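Local coordinates for protein trans-4-hydroxy-L-proline dehydratase (Clostridioides difficile 70-100-2010, PDB 6VXC) that catalyses the radical-based dehydration of trans-4-hydroxy-L-proline to (S)-1-pyrroline-5-carboxylate in the anaerobic breakdown of hydroxyproline, as a glycyl radical enzyme, at residues L322-A327 with S380-D385; L330-W335 with M387-L392. All coordinates share one frame; numbering follows the deposited sequence.

Contact 1 (L322-A327 with S380-D385); sequences LDRDRA and SYIILD
R324, in the first turn of helix 324-339, reaches over I382 to pair with D385 on helix 378-390. From CB the side chain sets out with CG anti to the backbone N (chi1 -165°) and stays extended as far as NE, the length needed to bridge to the other helix. CG lies 3.8 Å from I382 CD1, and NE passes the same isoleucine's CG1 as the two side chains run alongside in opposing senses. The guanidinium then covers I382, whose CG1 sits over the centre of one face, 3.7 Å from R324 CZ. At its edge NH1 donates to D385 OD2 at 2.7 Å, close to the guanidinium plane, and NH2 adds a weak bond to the same oxygen. NH1 comes to the anti side of OD2, 33° out of the carboxylate plane, and the two planes are turned 56° apart, so this is not a flat two-oxygen pairing; D385 OD1 instead forms a salt bridge with R412 of helix 407-418. One turn along from R324, the small A327 lets its CB approach I382 CD1 at 4.1 Å. D323 OD1 accepts from R326 N at 2.9 Å, the aspartate N-cap that closes the first turn of the helix carrying R324. The arrangement is a helix-helix interface, apolar inside with a salt bridge along its partly exposed side, on the connecting helix of the beta-alpha-beta crossover between strands 362-366 and 396-401.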
loop_
_atom_site.group_PDB
_atom_site.type_symbol
_atom_site.label_atom_id
_atom_site.label_comp_id
_atom_site.label_asym_id
_atom_site.label_seq_id
_atom_site.Cartn_x
_atom_site.Cartn_y
_atom_site.Cartn_z
ATOM N N LEU A 322 -25.026 -18.656 -14.722
ATOM C CA LEU A 322 -24.727 -17.733 -13.639
ATOM C C LEU A 322 -25.928 -16.829 -13.434
ATOM O O LEU A 322 -26.651 -16.515 -14.382
ATOM C CB LEU A 322 -23.490 -16.874 -13.952
ATOM C CG LEU A 322 -22.872 -16.003 -12.847
ATOM C CD1 LEU A 322 -22.307 -16.865 -11.735
ATOM C CD2 LEU A 322 -21.750 -15.176 -13.429
ATOM N N ASP A 323 -26.124 -16.397 -12.194
ATOM C CA ASP A 323 -27.054 -15.320 -11.889
ATOM C C ASP A 323 -26.395 -14.356 -10.898
ATOM O O ASP A 323 -25.274 -14.578 -10.430
ATOM C CB ASP A 323 -28.390 -15.869 -11.357
ATOM C CG ASP A 323 -28.237 -16.679 -10.076
ATOM O OD1 ASP A 323 -27.143 -16.697 -9.489
ATOM O OD2 ASP A 323 -29.242 -17.271 -9.631
ATOM N N ARG A 324 -27.104 -13.275 -10.565
ATOM C CA ARG A 324 -26.519 -12.261 -9.698
ATOM C C ARG A 324 -26.118 -12.845 -8.352
ATOM O O ARG A 324 -25.056 -12.510 -7.813
ATOM C CB ARG A 324 -27.499 -11.101 -9.497
ATOM C CG ARG A 324 -26.842 -9.850 -8.924
ATOM C CD ARG A 324 -27.849 -8.791 -8.523
ATOM N NE ARG A 324 -27.236 -7.486 -8.275
ATOM C CZ ARG A 324 -26.735 -7.092 -7.107
ATOM N NH1 ARG A 324 -26.212 -5.870 -6.987
ATOM N NH2 ARG A 324 -26.767 -7.904 -6.060
ATOM N N ASP A 325 -26.943 -13.738 -7.806
ATOM C CA ASP A 325 -26.661 -14.307 -6.492
ATOM C C ASP A 325 -25.368 -15.117 -6.496
ATOM O O ASP A 325 -24.568 -15.028 -5.557
ATOM C CB ASP A 325 -27.825 -15.181 -6.039
ATOM C CG ASP A 325 -28.980 -14.369 -5.473
ATOM O OD1 ASP A 325 -28.823 -13.154 -5.243
ATOM O OD2 ASP A 325 -30.040 -14.970 -5.239
ATOM N N ARG A 326 -25.176 -15.960 -7.519
ATOM C CA ARG A 326 -23.966 -16.777 -7.561
ATOM C C ARG A 326 -22.743 -15.910 -7.838
ATOM O O ARG A 326 -21.673 -16.153 -7.277
ATOM C CB ARG A 326 -24.096 -17.886 -8.611
ATOM C CG ARG A 326 -22.845 -18.784 -8.783
ATOM C CD ARG A 326 -22.551 -19.628 -7.536
ATOM N NE ARG A 326 -21.870 -20.887 -7.854
ATOM C CZ ARG A 326 -21.851 -21.949 -7.052
ATOM N NH1 ARG A 326 -22.554 -21.941 -5.928
ATOM N NH2 ARG A 326 -21.205 -23.044 -7.417
ATOM N N ALA A 327 -22.891 -14.892 -8.694
ATOM C CA ALA A 327 -21.812 -13.925 -8.908
ATOM C C ALA A 327 -21.441 -13.205 -7.620
ATOM O O ALA A 327 -20.257 -12.970 -7.355
ATOM C CB ALA A 327 -22.195 -12.918 -9.985
ATOM N N SER A 380 -20.131 -3.776 -10.761
ATOM C CA SER A 380 -19.794 -2.689 -9.843
ATOM C C SER A 380 -20.742 -2.663 -8.659
ATOM O O SER A 380 -20.320 -2.487 -7.507
ATOM C CB SER A 380 -19.831 -1.331 -10.557
ATOM O OG SER A 380 -19.181 -1.346 -11.803
ATOM N N TYR A 381 -22.038 -2.799 -8.931
ATOM C CA TYR A 381 -23.011 -2.776 -7.851
ATOM C C TYR A 381 -22.942 -4.040 -7.011
ATOM O O TYR A 381 -23.154 -3.979 -5.798
ATOM C CB TYR A 381 -24.417 -2.553 -8.412
ATOM C CG TYR A 381 -24.658 -1.119 -8.793
ATOM C CD1 TYR A 381 -24.809 -0.149 -7.808
ATOM C CD2 TYR A 381 -24.728 -0.729 -10.127
ATOM C CE1 TYR A 381 -25.034 1.176 -8.123
ATOM C CE2 TYR A 381 -24.948 0.600 -10.464
ATOM C CZ TYR A 381 -25.101 1.550 -9.454
ATOM O OH TYR A 381 -25.329 2.866 -9.782
ATOM N N ILE A 382 -22.628 -5.186 -7.631
ATOM C CA ILE A 382 -22.419 -6.402 -6.856
ATOM C C ILE A 382 -21.252 -6.219 -5.880
ATOM O O ILE A 382 -21.348 -6.592 -4.709
ATOM C CB ILE A 382 -22.214 -7.613 -7.788
ATOM C CG1 ILE A 382 -23.439 -7.848 -8.682
ATOM C CG2 ILE A 382 -21.982 -8.861 -6.981
ATOM C CD1 ILE A 382 -23.215 -8.930 -9.763
ATOM N N ILE A 383 -20.141 -5.628 -6.338
ATOM C CA ILE A 383 -18.993 -5.415 -5.448
ATOM C C ILE A 383 -19.374 -4.525 -4.265
ATOM O O ILE A 383 -19.013 -4.805 -3.115
ATOM C CB ILE A 383 -17.811 -4.827 -6.240
ATOM C CG1 ILE A 383 -17.267 -5.892 -7.209
ATOM C CG2 ILE A 383 -16.722 -4.288 -5.284
ATOM C CD1 ILE A 383 -16.300 -5.364 -8.266
ATOM N N LEU A 384 -20.118 -3.444 -4.521
ATOM C CA LEU A 384 -20.581 -2.607 -3.414
ATOM C C LEU A 384 -21.442 -3.401 -2.433
ATOM O O LEU A 384 -21.287 -3.266 -1.213
ATOM C CB LEU A 384 -21.334 -1.388 -3.944
ATOM C CG LEU A 384 -20.541 -0.311 -4.687
ATOM C CD1 LEU A 384 -21.395 0.939 -4.870
ATOM C CD2 LEU A 384 -19.238 0.034 -3.954
ATOM N N ASP A 385 -22.320 -4.272 -2.946
ATOM C CA ASP A 385 -23.117 -5.112 -2.055
ATOM C C ASP A 385 -22.240 -6.056 -1.230
ATOM O O ASP A 385 -22.503 -6.263 -0.040
ATOM C CB ASP A 385 -24.152 -5.924 -2.841
ATOM C CG ASP A 385 -25.311 -5.081 -3.350
ATOM O OD1 ASP A 385 -25.545 -3.974 -2.815
ATOM O OD2 ASP A 385 -25.992 -5.537 -4.287
#

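Contact 2 (L330-W335 with M387-L392); sequences LLECLW and MDEMKL
The carboxylate oxygen OE2 of E332 is gripped by T25 OG1 and by Q328 NE2, while across the interface it touches CG of E389 at 4.0 Å, a carbon rather than a polar group. E332 OE1 is hydrogen-bonded to T29 OG1 and E389 OE2 to G24 N, so residues near the start of the chain serve both acids, of which E332 lies buried. The aliphatic part of E332 does different work: M390 SD rests 3.6 Å from E332 CG and 3.7 Å from its CD. The bend of M390 at chi2 (-51°) lays SD against E332, and that at chi3 (-77°) turns CE to 4.0 Å from the backbone O of E332. A flexible, polarisable thioether suits a place bordering both methylenes and a carboxylate. One turn further on, W335 turns its broad indole toward the other helix, large enough to reach both M387 and M390: NE1 lies 3.9 Å from M387 CB, and CD1 is 4.2 Å from M390 CB, both approached obliquely. The thioether of M387 leads away from the tryptophan. L392 follows K391, the first residue to leave helical geometry, with positive phi, and L392 CD1 packs 4.0 Å from W335 O. Across these two segments the contact is van der Waals packing, without a hydrogen bond, while both oxygens of E332, and OE2 of E389, have partners outside them. Two carboxylates with OE2 of E332 and OE1 of E389 5.7 Å apart would probably disfavour double ionisation, a cost that the surrounding donors could offset.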
loop_
_atom_site.group_PDB
_atom_site.type_symbol
_atom_site.label_atom_id
_atom_site.label_comp_id
_atom_site.label_asym_id
_atom_site.label_seq_id
_atom_site.Cartn_x
_atom_site.Cartn_y
_atom_site.Cartn_z
ATOM N N LEU A 330 -19.653 -15.777 -5.255
ATOM C CA LEU A 330 -18.257 -16.009 -5.613
ATOM C C LEU A 330 -17.371 -14.856 -5.148
ATOM O O LEU A 330 -16.250 -15.079 -4.690
ATOM C CB LEU A 330 -18.125 -16.237 -7.119
ATOM C CG LEU A 330 -18.629 -17.605 -7.575
ATOM C CD1 LEU A 330 -18.848 -17.661 -9.078
ATOM C CD2 LEU A 330 -17.660 -18.691 -7.136
ATOM N N LEU A 331 -17.861 -13.621 -5.251
ATOM C CA LEU A 331 -17.085 -12.478 -4.783
ATOM C C LEU A 331 -16.989 -12.435 -3.266
ATOM O O LEU A 331 -15.964 -12.011 -2.730
ATOM C CB LEU A 331 -17.680 -11.174 -5.314
ATOM C CG LEU A 331 -17.368 -10.937 -6.787
ATOM C CD1 LEU A 331 -18.075 -9.720 -7.311
ATOM C CD2 LEU A 331 -15.851 -10.817 -6.988
ATOM N N GLU A 332 -18.037 -12.853 -2.554
ATOM C CA GLU A 332 -17.920 -12.958 -1.103
ATOM C C GLU A 332 -16.878 -13.994 -0.728
ATOM O O GLU A 332 -16.110 -13.798 0.219
ATOM C CB GLU A 332 -19.283 -13.277 -0.468
ATOM C CG GLU A 332 -20.210 -12.051 -0.476
ATOM C CD GLU A 332 -21.592 -12.243 0.175
ATOM O OE1 GLU A 332 -21.869 -13.309 0.778
ATOM O OE2 GLU A 332 -22.402 -11.292 0.068
ATOM N N CYS A 333 -16.807 -15.086 -1.486
ATOM C CA CYS A 333 -15.730 -16.048 -1.285
ATOM C C CYS A 333 -14.371 -15.401 -1.507
ATOM O O CYS A 333 -13.456 -15.577 -0.699
ATOM C CB CYS A 333 -15.912 -17.255 -2.214
ATOM S SG CYS A 333 -17.266 -18.380 -1.801
ATOM N N LEU A 334 -14.220 -14.661 -2.610
ATOM C CA LEU A 334 -12.981 -13.939 -2.895
ATOM C C LEU A 334 -12.598 -12.999 -1.755
ATOM O O LEU A 334 -11.436 -12.958 -1.333
ATOM C CB LEU A 334 -13.120 -13.157 -4.200
ATOM C CG LEU A 334 -11.823 -12.439 -4.611
ATOM C CD1 LEU A 334 -10.660 -13.436 -4.710
ATOM C CD2 LEU A 334 -11.994 -11.686 -5.913
ATOM N N TRP A 335 -13.565 -12.216 -1.263
ATOM C CA TRP A 335 -13.299 -11.290 -0.165
ATOM C C TRP A 335 -12.699 -12.018 1.028
ATOM O O TRP A 335 -11.703 -11.569 1.614
ATOM C CB TRP A 335 -14.593 -10.568 0.239
ATOM C CG TRP A 335 -14.653 -9.125 -0.210
ATOM C CD1 TRP A 335 -14.852 -8.044 0.574
ATOM C CD2 TRP A 335 -14.472 -8.625 -1.542
ATOM N NE1 TRP A 335 -14.817 -6.895 -0.173
ATOM C CE2 TRP A 335 -14.589 -7.223 -1.478
ATOM C CE3 TRP A 335 -14.247 -9.225 -2.783
ATOM C CZ2 TRP A 335 -14.484 -6.410 -2.601
ATOM C CZ3 TRP A 335 -14.130 -8.413 -3.907
ATOM C CH2 TRP A 335 -14.255 -7.024 -3.808
ATOM N N MET A 387 -18.976 -5.755 -0.395
ATOM C CA MET A 387 -18.136 -5.085 0.599
ATOM C C MET A 387 -18.980 -4.597 1.776
ATOM O O MET A 387 -18.567 -4.716 2.938
ATOM C CB MET A 387 -17.331 -3.940 -0.032
ATOM C CG MET A 387 -18.117 -2.700 -0.402
ATOM S SD MET A 387 -17.093 -1.281 -0.870
ATOM C CE MET A 387 -16.335 -0.881 0.714
ATOM N N ASP A 388 -20.193 -4.118 1.487
ATOM C CA ASP A 388 -21.142 -3.706 2.518
ATOM C C ASP A 388 -21.491 -4.878 3.434
ATOM O O ASP A 388 -21.330 -4.801 4.657
ATOM C CB ASP A 388 -22.384 -3.156 1.809
ATOM C CG ASP A 388 -23.337 -2.390 2.706
ATOM O OD1 ASP A 388 -22.992 -2.038 3.855
ATOM O OD2 ASP A 388 -24.459 -2.115 2.208
ATOM N N GLU A 389 -21.905 -6.003 2.848
ATOM C CA GLU A 389 -22.292 -7.158 3.654
ATOM C C GLU A 389 -21.111 -7.720 4.445
ATOM O O GLU A 389 -21.226 -7.980 5.645
ATOM C CB GLU A 389 -22.887 -8.251 2.765
ATOM C CG GLU A 389 -23.249 -9.527 3.547
ATOM C CD GLU A 389 -24.425 -9.321 4.500
ATOM O OE1 GLU A 389 -25.359 -8.586 4.126
ATOM O OE2 GLU A 389 -24.404 -9.877 5.612
ATOM N N MET A 390 -19.967 -7.930 3.788
ATOM C CA MET A 390 -18.878 -8.676 4.427
ATOM C C MET A 390 -18.180 -7.885 5.539
ATOM O O MET A 390 -17.722 -8.481 6.522
ATOM C CB MET A 390 -17.856 -9.112 3.376
ATOM C CG MET A 390 -18.426 -10.082 2.321
ATOM S SD MET A 390 -19.293 -11.513 3.006
ATOM C CE MET A 390 -17.928 -12.540 3.507
ATOM N N LYS A 391 -18.086 -6.569 5.408
ATOM C CA LYS A 391 -17.425 -5.699 6.380
ATOM C C LYS A 391 -16.073 -6.280 6.833
ATOM O O LYS A 391 -15.802 -6.465 8.018
ATOM C CB LYS A 391 -18.349 -5.430 7.570
ATOM C CG LYS A 391 -17.922 -4.226 8.426
ATOM C CD LYS A 391 -18.848 -3.955 9.623
ATOM C CE LYS A 391 -18.309 -2.794 10.460
ATOM N NZ LYS A 391 -19.247 -2.306 11.519
ATOM N N LEU A 392 -15.209 -6.542 5.846
ATOM C CA LEU A 392 -13.857 -7.049 6.073
ATOM C C LEU A 392 -12.829 -5.989 5.696
ATOM O O LEU A 392 -12.986 -5.288 4.691
ATOM C CB LEU A 392 -13.602 -8.320 5.259
ATOM C CG LEU A 392 -14.499 -9.530 5.578
ATOM C CD1 LEU A 392 -14.282 -10.637 4.549
ATOM C CD2 LEU A 392 -14.309 -10.047 7.019
#

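Contacts 1 and 2 are successive levels of one interface between helix 324-339 and helix 378-390, and their centres lie 10 Å apart. Along the chain the segments alternate: 322-327, 330-335, 380-385, then 387-392. L331 and I383 join the levels, with L331 CD1 3.9 Å from I383 CG1, so the apolar seam is continuous. Contact 1 lies farther from the centre of the chain and is partly buried, whereas contact 2 is buried. Strand 362-366 lies between the helices in sequence, and strand 396-401 follows the second. The pair thus ties a helix preceding the sheet to its crossover helix, away from the probable catalytic residues C454 and E456.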